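Local coordinates for oligopeptide-binding protein AppA (Bacillus subtilis, PDB 1XOC) that binds oligopeptides, tetra- and pentapeptides among them but not tripeptides, as the binding-protein component of an ABC-type oligopeptide permease, at residues N178-I183 / W193-Y198; E71-L76 / Y82-K87; A308-S313 / K321-P326. One frame throughout, in Å; residues are numbered along the deposited sequence.

Contact 1 of 3, residues N178-I183 / W193-Y198; sequences NRKKPI and WKQGQY
Lys180 reaches across to Trp193, and its side chain meets the indole at about a right angle. This is one of its two modelled positions, so the ammonium is not fixed there. From CB the chain runs out through CG, which sits beside the backbone N (chi1 -73°). CD passes 4.1 Å from Trp193 O. CE comes closer, 3.1 Å from the same carbonyl oxygen, and lies 4.0 Å from Trp193 CB. The turn about CD-CE (chi4 78°) carries NZ above the ring plane, 4.5 Å from the centroid of the six-membered ring. Gln195 OE1 lies on the same side of the ring, and NZ stands 3.6 Å from it.

Arg179 meets the ring at its edge. Its backbone O lies near the ring plane, 3.4 Å from Trp193 CE3, and its CB touches CZ3. The guanidinium leads away to a salt bridge with Glu176. Trp193 NE1 is hydrogen-bonded to Glu31. The loop before strand 188-194 folds back onto the end of that strand, an outer strand of the four-stranded mixed sheet. Arg179 O is buried without a hydrogen-bond partner. The contact therefore rests on packing and an off-centre cation-pi contact.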
loop_
_atom_site.group_PDB
_atom_site.type_symbol
_atom_site.label_atom_id
_atom_site.label_comp_id
_atom_site.label_asym_id
_atom_site.label_seq_id
_atom_site.Cartn_x
_atom_site.Cartn_y
_atom_site.Cartn_z
ATOM N N ASN A 178 15.523 -8.902 -9.823
ATOM C CA ASN A 178 14.512 -8.096 -9.096
ATOM C C ASN A 178 15.083 -6.783 -8.548
ATOM O O ASN A 178 14.345 -5.968 -8.057
ATOM C CB ASN A 178 13.950 -8.924 -7.928
ATOM C CG ASN A 178 13.207 -10.162 -8.399
ATOM O OD1 ASN A 178 12.450 -10.105 -9.349
ATOM N ND2 ASN A 178 13.445 -11.285 -7.743
ATOM N N ARG A 179 16.400 -6.620 -8.621
ATOM C CA ARG A 179 17.039 -5.447 -8.061
ATOM C C ARG A 179 17.846 -4.660 -9.075
ATOM O O ARG A 179 17.556 -3.509 -9.315
ATOM C CB ARG A 179 17.924 -5.819 -6.874
ATOM C CG ARG A 179 17.170 -6.378 -5.703
ATOM C CD ARG A 179 18.041 -6.832 -4.545
ATOM N NE ARG A 179 19.272 -7.450 -5.010
ATOM C CZ ARG A 179 19.404 -8.728 -5.304
ATOM N NH1 ARG A 179 18.376 -9.544 -5.190
ATOM N NH2 ARG A 179 20.569 -9.194 -5.719
ATOM N N LYS A 180 18.852 -5.290 -9.675
ATOM C CA LYS A 180 19.649 -4.488 -10.610
ATOM C C LYS A 180 19.763 -5.014 -12.032
ATOM O O LYS A 180 20.337 -4.326 -12.844
ATOM C CB LYS A 180 21.009 -4.130 -9.991
ATOM C CG LYS A 180 20.917 -3.063 -8.875
ATOM C CD LYS A 180 22.197 -2.874 -8.055
ATOM C CE LYS A 180 21.963 -1.955 -6.858
ATOM N NZ LYS A 180 21.281 -2.659 -5.768
ATOM N N LYS A 181 18.966 -6.009 -12.389
ATOM C CA LYS A 181 18.817 -6.367 -13.783
ATOM C C LYS A 181 17.377 -6.576 -14.231
ATOM O O LYS A 181 17.101 -7.507 -14.957
ATOM C CB LYS A 181 19.629 -7.618 -14.099
ATOM C CG LYS A 181 21.112 -7.417 -13.907
ATOM C CD LYS A 181 21.893 -8.385 -14.748
ATOM C CE LYS A 181 21.855 -9.748 -14.135
ATOM N NZ LYS A 181 22.045 -10.827 -15.155
ATOM N N PRO A 182 16.459 -5.721 -13.804
ATOM C CA PRO A 182 15.086 -6.004 -14.210
ATOM C C PRO A 182 14.867 -5.719 -15.685
ATOM O O PRO A 182 15.414 -4.755 -16.221
ATOM C CB PRO A 182 14.268 -5.046 -13.342
ATOM C CG PRO A 182 15.143 -3.896 -13.134
ATOM C CD PRO A 182 16.509 -4.493 -12.986
ATOM N N ILE A 183 14.065 -6.557 -16.333
ATOM C CA ILE A 183 13.688 -6.397 -17.741
ATOM C C ILE A 183 12.174 -6.508 -17.796
ATOM O O ILE A 183 11.644 -7.529 -17.431
ATOM C CB ILE A 183 14.346 -7.461 -18.647
ATOM C CG1 ILE A 183 15.884 -7.293 -18.647
ATOM C CG2 ILE A 183 13.728 -7.436 -20.057
ATOM C CD1 ILE A 183 16.359 -6.054 -19.312
ATOM N N TRP A 193 20.665 1.787 -9.874
ATOM C CA TRP A 193 20.188 1.935 -8.500
ATOM C C TRP A 193 21.407 2.098 -7.586
ATOM O O TRP A 193 22.130 1.128 -7.282
ATOM C CB TRP A 193 19.317 0.748 -8.093
ATOM C CG TRP A 193 18.749 0.793 -6.702
ATOM C CD1 TRP A 193 18.872 1.793 -5.765
ATOM C CD2 TRP A 193 17.955 -0.219 -6.100
ATOM N NE1 TRP A 193 18.187 1.441 -4.608
ATOM C CE2 TRP A 193 17.614 0.216 -4.793
ATOM C CE3 TRP A 193 17.476 -1.457 -6.543
ATOM C CZ2 TRP A 193 16.806 -0.549 -3.933
ATOM C CZ3 TRP A 193 16.692 -2.215 -5.684
ATOM C CH2 TRP A 193 16.389 -1.769 -4.383
ATOM N N LYS A 194 21.660 3.348 -7.219
ATOM C CA LYS A 194 22.717 3.697 -6.277
ATOM C C LYS A 194 22.089 3.594 -4.895
ATOM O O LYS A 194 21.216 4.410 -4.533
ATOM C CB LYS A 194 23.213 5.098 -6.562
ATOM C CG LYS A 194 24.376 5.473 -5.654
ATOM C CD LYS A 194 25.632 6.013 -6.349
ATOM C CE LYS A 194 26.862 5.554 -5.559
ATOM N NZ LYS A 194 28.180 6.086 -6.009
ATOM N N GLN A 195 22.477 2.542 -4.176
ATOM C CA GLN A 195 21.809 2.152 -2.953
ATOM C C GLN A 195 21.829 3.323 -1.950
ATOM O O GLN A 195 22.858 3.963 -1.728
ATOM C CB GLN A 195 22.442 0.877 -2.370
ATOM C CG GLN A 195 21.692 0.298 -1.166
ATOM C CD GLN A 195 20.436 -0.466 -1.543
ATOM O OE1 GLN A 195 20.354 -1.070 -2.616
ATOM N NE2 GLN A 195 19.441 -0.441 -0.645
ATOM N N GLY A 196 20.662 3.617 -1.386
ATOM C CA GLY A 196 20.503 4.692 -0.436
ATOM C C GLY A 196 20.423 6.091 -1.036
ATOM O O GLY A 196 20.336 7.079 -0.300
ATOM N N GLN A 197 20.451 6.207 -2.364
ATOM C CA GLN A 197 20.517 7.521 -2.986
ATOM C C GLN A 197 19.444 7.698 -4.044
ATOM O O GLN A 197 18.672 8.644 -3.968
ATOM C CB GLN A 197 21.876 7.747 -3.603
ATOM C CG GLN A 197 22.982 7.742 -2.604
ATOM C CD GLN A 197 24.244 8.341 -3.160
ATOM O OE1 GLN A 197 25.311 7.742 -3.068
ATOM N NE2 GLN A 197 24.131 9.519 -3.779
ATOM N N TYR A 198 19.453 6.842 -5.061
ATOM C CA TYR A 198 18.477 7.000 -6.156
ATOM C C TYR A 198 18.365 5.793 -7.065
ATOM O O TYR A 198 19.248 4.986 -7.163
ATOM C CB TYR A 198 18.831 8.218 -7.035
ATOM C CG TYR A 198 20.165 8.084 -7.730
ATOM C CD1 TYR A 198 21.304 8.644 -7.195
ATOM C CD2 TYR A 198 20.276 7.383 -8.930
ATOM C CE1 TYR A 198 22.518 8.504 -7.833
ATOM C CE2 TYR A 198 21.497 7.253 -9.580
ATOM C CZ TYR A 198 22.596 7.809 -9.026
ATOM O OH TYR A 198 23.821 7.667 -9.672
#

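Contact 2 of 3, residues E71-L76 / Y82-K87; sequences ESIKEL and YDVKIK
Glu75 and Tyr82 lie side by side and point the same way, at a non-hydrogen-bonded pair of an antiparallel beta hairpin. The Glu75 chain is extended, with CG turned away from the backbone N (chi1 -171°). It runs along the phenol, CG 3.6 Å from Tyr82 CE2. The carboxylate is turned 70° from the ring plane. Its OE2 sits 2.7 Å from Tyr82 OH, a weak hydrogen bond. At the edge of the same ring, Ile73 CG2 lies 4.1 Å from Tyr82 CD2. Ile73 CG1 also packs beside Val84 CG2, both side chains pointing the same way. Shortening Tyr82 to an alanine would probably leave Glu75 OE2 without its hydroxyl neighbour and open a gap beside Ile73.

The face of Ser72, Lys74, Asp83 and Lys85 is polar. Ser72 OG stands 3.4 Å from Lys85 CB. One water joins Ser72 OG, Asp83 O and Lys85 NZ. The lysine also forms salt bridges with Asp83 and Glu136. Lys74 and Asp83 exchange two backbone hydrogen bonds of 2.9 Å each, Lys74 N to Asp83 O and Asp83 N to Lys74 O. At the far end Glu71 and Ser72 both face Lys85 in a classic beta bulge. Lys85 O takes Glu71 N at 2.7 Å and Ser72 N more weakly. A second water bridges Glu71 OE1 and Ile86 O.

Strands 65-76 and 81-86 belong to a five-stranded antiparallel sheet. Strand 136-141 pairs with the other edge of strand 81-86. Helix 147-155 covers the Ile73 and Tyr82 face through Tyr149, Leu153 and Phe148.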
loop_
_atom_site.group_PDB
_atom_site.type_symbol
_atom_site.label_atom_id
_atom_site.label_comp_id
_atom_site.label_asym_id
_atom_site.label_seq_id
_atom_site.Cartn_x
_atom_site.Cartn_y
_atom_site.Cartn_z
ATOM N N GLU A 71 -5.714 -6.940 -25.088
ATOM C CA GLU A 71 -6.540 -6.492 -26.218
ATOM C C GLU A 71 -8.007 -6.669 -25.889
ATOM O O GLU A 71 -8.811 -5.819 -26.229
ATOM C CB GLU A 71 -6.162 -7.290 -27.468
ATOM C CG GLU A 71 -6.717 -6.749 -28.739
ATOM C CD GLU A 71 -6.012 -7.256 -30.013
ATOM O OE1 GLU A 71 -4.884 -7.829 -29.973
ATOM O OE2 GLU A 71 -6.606 -7.055 -31.090
ATOM N N SER A 72 -8.351 -7.785 -25.246
ATOM C CA SER A 72 -9.692 -8.041 -24.797
ATOM C C SER A 72 -9.724 -9.043 -23.636
ATOM O O SER A 72 -8.831 -9.862 -23.498
ATOM C CB SER A 72 -10.531 -8.560 -25.965
ATOM O OG SER A 72 -10.030 -9.806 -26.369
ATOM N N ILE A 73 -10.756 -8.933 -22.805
ATOM C CA ILE A 73 -11.016 -9.851 -21.695
ATOM C C ILE A 73 -12.491 -10.235 -21.747
ATOM O O ILE A 73 -13.390 -9.371 -21.784
ATOM C CB ILE A 73 -10.788 -9.186 -20.385
ATOM C CG1 ILE A 73 -9.329 -8.733 -20.334
ATOM C CG2 ILE A 73 -11.102 -10.171 -19.231
ATOM C CD1 ILE A 73 -8.976 -7.947 -19.086
ATOM N N LYS A 74 -12.753 -11.537 -21.797
ATOM C CA LYS A 74 -14.117 -12.056 -21.772
ATOM C C LYS A 74 -14.327 -12.849 -20.496
ATOM O O LYS A 74 -13.581 -13.789 -20.220
ATOM C CB LYS A 74 -14.342 -12.965 -22.976
ATOM C CG LYS A 74 -15.676 -13.618 -23.022
ATOM C CD LYS A 74 -16.801 -12.635 -23.340
ATOM C CE LYS A 74 -18.133 -13.341 -23.554
ATOM N NZ LYS A 74 -19.258 -12.395 -23.348
ATOM N N GLU A 75 -15.340 -12.474 -19.722
ATOM C CA GLU A 75 -15.744 -13.255 -18.559
ATOM C C GLU A 75 -16.601 -14.450 -18.965
ATOM O O GLU A 75 -17.608 -14.297 -19.656
ATOM C CB GLU A 75 -16.504 -12.378 -17.562
ATOM C CG GLU A 75 -16.770 -13.049 -16.224
ATOM C CD GLU A 75 -17.404 -12.110 -15.217
ATOM O OE1 GLU A 75 -18.625 -11.867 -15.316
ATOM O OE2 GLU A 75 -16.682 -11.615 -14.326
ATOM N N LEU A 76 -16.193 -15.638 -18.531
ATOM C CA LEU A 76 -16.896 -16.865 -18.884
ATOM C C LEU A 76 -17.442 -17.565 -17.644
ATOM O O LEU A 76 -17.067 -17.236 -16.518
ATOM C CB LEU A 76 -15.973 -17.809 -19.656
ATOM C CG LEU A 76 -15.318 -17.239 -20.916
ATOM C CD1 LEU A 76 -14.312 -18.223 -21.492
ATOM C CD2 LEU A 76 -16.372 -16.876 -21.952
ATOM N N TYR A 82 -11.732 -16.492 -17.293
ATOM C CA TYR A 82 -11.481 -15.268 -18.073
ATOM C C TYR A 82 -10.591 -15.590 -19.241
ATOM O O TYR A 82 -9.532 -16.110 -19.068
ATOM C CB TYR A 82 -10.817 -14.182 -17.211
ATOM C CG TYR A 82 -11.715 -13.710 -16.127
ATOM C CD1 TYR A 82 -11.844 -14.420 -14.934
ATOM C CD2 TYR A 82 -12.532 -12.596 -16.308
ATOM C CE1 TYR A 82 -12.718 -14.015 -13.939
ATOM C CE2 TYR A 82 -13.371 -12.179 -15.313
ATOM C CZ TYR A 82 -13.509 -12.898 -14.145
ATOM O OH TYR A 82 -14.404 -12.443 -13.214
ATOM N N ASP A 83 -11.066 -15.296 -20.448
ATOM C CA ASP A 83 -10.306 -15.491 -21.703
ATOM C C ASP A 83 -9.708 -14.163 -22.095
ATOM O O ASP A 83 -10.435 -13.192 -22.324
ATOM C CB ASP A 83 -11.283 -15.979 -22.802
ATOM C CG ASP A 83 -10.591 -16.398 -24.104
ATOM O OD1 ASP A 83 -9.331 -16.512 -24.125
ATOM O OD2 ASP A 83 -11.332 -16.652 -25.082
ATOM N N VAL A 84 -8.374 -14.104 -22.134
ATOM C CA VAL A 84 -7.645 -12.857 -22.303
ATOM C C VAL A 84 -6.791 -12.899 -23.544
ATOM O O VAL A 84 -5.980 -13.774 -23.717
ATOM C CB VAL A 84 -6.744 -12.616 -21.092
ATOM C CG1 VAL A 84 -5.810 -11.368 -21.301
ATOM C CG2 VAL A 84 -7.568 -12.472 -19.832
ATOM N N LYS A 85 -7.034 -11.960 -24.449
ATOM C CA LYS A 85 -6.207 -11.790 -25.630
ATOM C C LYS A 85 -5.232 -10.654 -25.367
ATOM O O LYS A 85 -5.619 -9.614 -24.867
ATOM C CB LYS A 85 -7.089 -11.467 -26.826
ATOM C CG LYS A 85 -7.991 -12.635 -27.193
ATOM C CD LYS A 85 -8.944 -12.349 -28.366
ATOM C CE LYS A 85 -9.990 -13.514 -28.575
ATOM N NZ LYS A 85 -10.786 -13.912 -27.318
ATOM N N ILE A 86 -3.977 -10.862 -25.735
ATOM C CA ILE A 86 -2.869 -9.967 -25.430
ATOM C C ILE A 86 -2.521 -9.184 -26.689
ATOM O O ILE A 86 -2.512 -9.751 -27.776
ATOM C CB ILE A 86 -1.647 -10.831 -24.995
ATOM C CG1 ILE A 86 -1.991 -11.667 -23.730
ATOM C CG2 ILE A 86 -0.409 -9.996 -24.766
ATOM C CD1 ILE A 86 -0.987 -12.757 -23.413
ATOM N N LYS A 87 -2.272 -7.891 -26.554
ATOM C CA LYS A 87 -1.772 -7.086 -27.685
ATOM C C LYS A 87 -0.500 -7.685 -28.290
ATOM O O LYS A 87 0.381 -8.165 -27.564
ATOM C CB LYS A 87 -1.530 -5.638 -27.230
ATOM C CG LYS A 87 -2.831 -4.853 -26.958
ATOM C CD LYS A 87 -2.509 -3.490 -26.415
ATOM C CE LYS A 87 -3.654 -2.537 -26.399
ATOM N NZ LYS A 87 -4.463 -2.604 -25.211
HETATM O O HOH W 1 -3.877 -10.219 -30.038
HETATM O O HOH W 2 -10.847 -12.110 -25.054
#

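Contact 3 of 3, residues A308-S313 / K321-P326; sequences AYIPES and KDIDVP
This is a small apolar contact between two parts of one irregular loop, which links strand 306-307 to helix 332-341. The earlier part, 308-313, makes an inverse gamma turn centred on Pro311, with a weak bond from Glu312 N to Ile310 O. The other part, 321-326, runs past it. Two touches join them directly. Ile310 CD1 meets Ile323 CG2 at 4.1 Å, the two side chains lying at a slant to each other. The Ile310 chain is stretched out beyond CG1 (chi2 165°), which puts the end methyl on its partner. Ile323 offers its short branch instead. The second touch is of side chain on backbone, with Val325 CG1 3.8 Å from Tyr309 O.

Helix 463-480 packs against 321-326: Gln475 meets Ile323 and Pro326, and Ala478 meets Val325. Ile310 O is hydrogen-bonded to Tyr488 OH of strand 483-496. The contact thus brings the returning loop, which lies on that helix, up to the chain beside the strand. The Tyr309 ring turns away to a cation-pi contact with Lys327. Polar bridging is left to one water, which donates to Tyr309 O at 2.9 Å and to Pro326 O at 2.9 Å.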
loop_
_atom_site.group_PDB
_atom_site.type_symbol
_atom_site.label_atom_id
_atom_site.label_comp_id
_atom_site.label_asym_id
_atom_site.label_seq_id
_atom_site.Cartn_x
_atom_site.Cartn_y
_atom_site.Cartn_z
ATOM N N ALA A 308 -10.160 8.858 11.172
ATOM C CA ALA A 308 -10.673 7.631 10.557
ATOM C C ALA A 308 -11.316 6.723 11.614
ATOM O O ALA A 308 -10.741 6.498 12.676
ATOM C CB ALA A 308 -9.567 6.879 9.881
ATOM N N TYR A 309 -12.515 6.205 11.312
ATOM C CA TYR A 309 -13.176 5.238 12.177
ATOM C C TYR A 309 -13.473 3.900 11.491
ATOM O O TYR A 309 -13.938 2.964 12.159
ATOM C CB TYR A 309 -14.494 5.817 12.664
ATOM C CG TYR A 309 -14.337 7.133 13.340
ATOM C CD1 TYR A 309 -13.895 7.198 14.655
ATOM C CD2 TYR A 309 -14.589 8.320 12.676
ATOM C CE1 TYR A 309 -13.730 8.405 15.308
ATOM C CE2 TYR A 309 -14.417 9.557 13.332
ATOM C CZ TYR A 309 -13.985 9.581 14.656
ATOM O OH TYR A 309 -13.806 10.777 15.327
ATOM N N ILE A 310 -13.223 3.833 10.178
ATOM C CA ILE A 310 -13.552 2.689 9.329
ATOM C C ILE A 310 -12.313 2.273 8.520
ATOM O O ILE A 310 -11.585 3.138 8.026
ATOM C CB ILE A 310 -14.727 3.101 8.402
ATOM C CG1 ILE A 310 -15.939 3.422 9.263
ATOM C CG2 ILE A 310 -15.080 2.056 7.357
ATOM C CD1 ILE A 310 -16.993 4.144 8.527
ATOM N N PRO A 311 -12.075 0.945 8.360
ATOM C CA PRO A 311 -10.927 0.458 7.580
ATOM C C PRO A 311 -11.145 0.536 6.064
ATOM O O PRO A 311 -10.907 -0.431 5.328
ATOM C CB PRO A 311 -10.801 -1.001 8.060
ATOM C CG PRO A 311 -12.175 -1.391 8.327
ATOM C CD PRO A 311 -12.826 -0.179 8.946
ATOM N N GLU A 312 -11.582 1.690 5.589
ATOM C CA GLU A 312 -11.808 1.884 4.153
ATOM C C GLU A 312 -11.756 3.373 3.869
ATOM O O GLU A 312 -12.025 4.189 4.737
ATOM C CB GLU A 312 -13.160 1.315 3.736
ATOM C CG GLU A 312 -13.428 1.346 2.201
ATOM C CD GLU A 312 -12.279 0.741 1.366
ATOM O OE1 GLU A 312 -11.446 1.515 0.836
ATOM O OE2 GLU A 312 -12.226 -0.510 1.251
ATOM N N SER A 313 -11.370 3.725 2.655
ATOM C CA SER A 313 -11.263 5.123 2.274
ATOM C C SER A 313 -12.636 5.666 1.888
ATOM O O SER A 313 -13.418 4.977 1.209
ATOM C CB SER A 313 -10.378 5.234 1.048
ATOM O OG SER A 313 -10.326 6.550 0.604
ATOM N N LYS A 321 -21.945 4.808 3.993
ATOM C CA LYS A 321 -22.419 6.175 4.145
ATOM C C LYS A 321 -23.234 6.403 5.430
ATOM O O LYS A 321 -23.167 7.477 6.036
ATOM C CB LYS A 321 -23.263 6.534 2.923
ATOM C CG LYS A 321 -23.496 8.022 2.726
ATOM C CD LYS A 321 -23.440 8.404 1.250
ATOM C CE LYS A 321 -22.031 8.265 0.667
ATOM N NZ LYS A 321 -21.953 8.898 -0.684
ATOM N N ASP A 322 -23.976 5.381 5.852
ATOM C CA ASP A 322 -24.999 5.527 6.895
ATOM C C ASP A 322 -24.871 4.484 8.012
ATOM O O ASP A 322 -25.877 3.964 8.504
ATOM C CB ASP A 322 -26.394 5.440 6.248
ATOM C CG ASP A 322 -26.547 4.222 5.325
ATOM O OD1 ASP A 322 -27.697 3.818 5.046
ATOM O OD2 ASP A 322 -25.506 3.673 4.886
ATOM N N ILE A 323 -23.636 4.203 8.418
ATOM C CA ILE A 323 -23.340 3.200 9.442
ATOM C C ILE A 323 -22.930 3.888 10.757
ATOM O O ILE A 323 -22.157 4.852 10.757
ATOM C CB ILE A 323 -22.207 2.253 8.942
ATOM C CG1 ILE A 323 -22.210 0.927 9.683
ATOM C CG2 ILE A 323 -20.812 2.906 9.063
ATOM C CD1 ILE A 323 -20.992 0.076 9.353
ATOM N N ASP A 324 -23.454 3.406 11.878
ATOM C CA ASP A 324 -22.986 3.883 13.175
ATOM C C ASP A 324 -22.076 2.824 13.780
ATOM O O ASP A 324 -22.521 1.846 14.337
ATOM C CB ASP A 324 -24.162 4.218 14.111
ATOM C CG ASP A 324 -24.664 5.680 13.959
ATOM O OD1 ASP A 324 -23.877 6.551 13.508
ATOM O OD2 ASP A 324 -25.841 5.962 14.312
ATOM N N VAL A 325 -20.786 3.029 13.644
ATOM C CA VAL A 325 -19.792 2.101 14.138
ATOM C C VAL A 325 -19.336 2.629 15.509
ATOM O O VAL A 325 -19.442 3.824 15.754
ATOM C CB VAL A 325 -18.642 2.017 13.084
ATOM C CG1 VAL A 325 -17.292 2.218 13.684
ATOM C CG2 VAL A 325 -18.752 0.733 12.289
ATOM N N PRO A 326 -18.872 1.745 16.419
ATOM C CA PRO A 326 -18.297 2.291 17.648
ATOM C C PRO A 326 -17.052 3.112 17.335
ATOM O O PRO A 326 -16.181 2.654 16.607
ATOM C CB PRO A 326 -17.917 1.051 18.471
ATOM C CG PRO A 326 -17.878 -0.045 17.547
ATOM C CD PRO A 326 -18.838 0.274 16.415
HETATM O O HOH W 3 -13.781 2.615 14.992
#

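In the fold
Along the chain contact 2 comes first, then contact 1, then contact 3, without interleaving. None touches another. The centres of contacts 1 and 2 are about 33 Å apart, those of contacts 2 and 3 about 36 Å apart, and those of contacts 1 and 3, on opposite sides of the chain's centre, about 40 Å apart. Contact 2 lies in the five-stranded antiparallel sheet, contact 1 at outer strand 188-194 of the four-stranded mixed sheet, and contact 3 in a loop leaving the large mixed sheet. All lie within the family 5 solute-binding range. Being far apart and in different sheet regions, they are separate local packings of one peptide-binding protein.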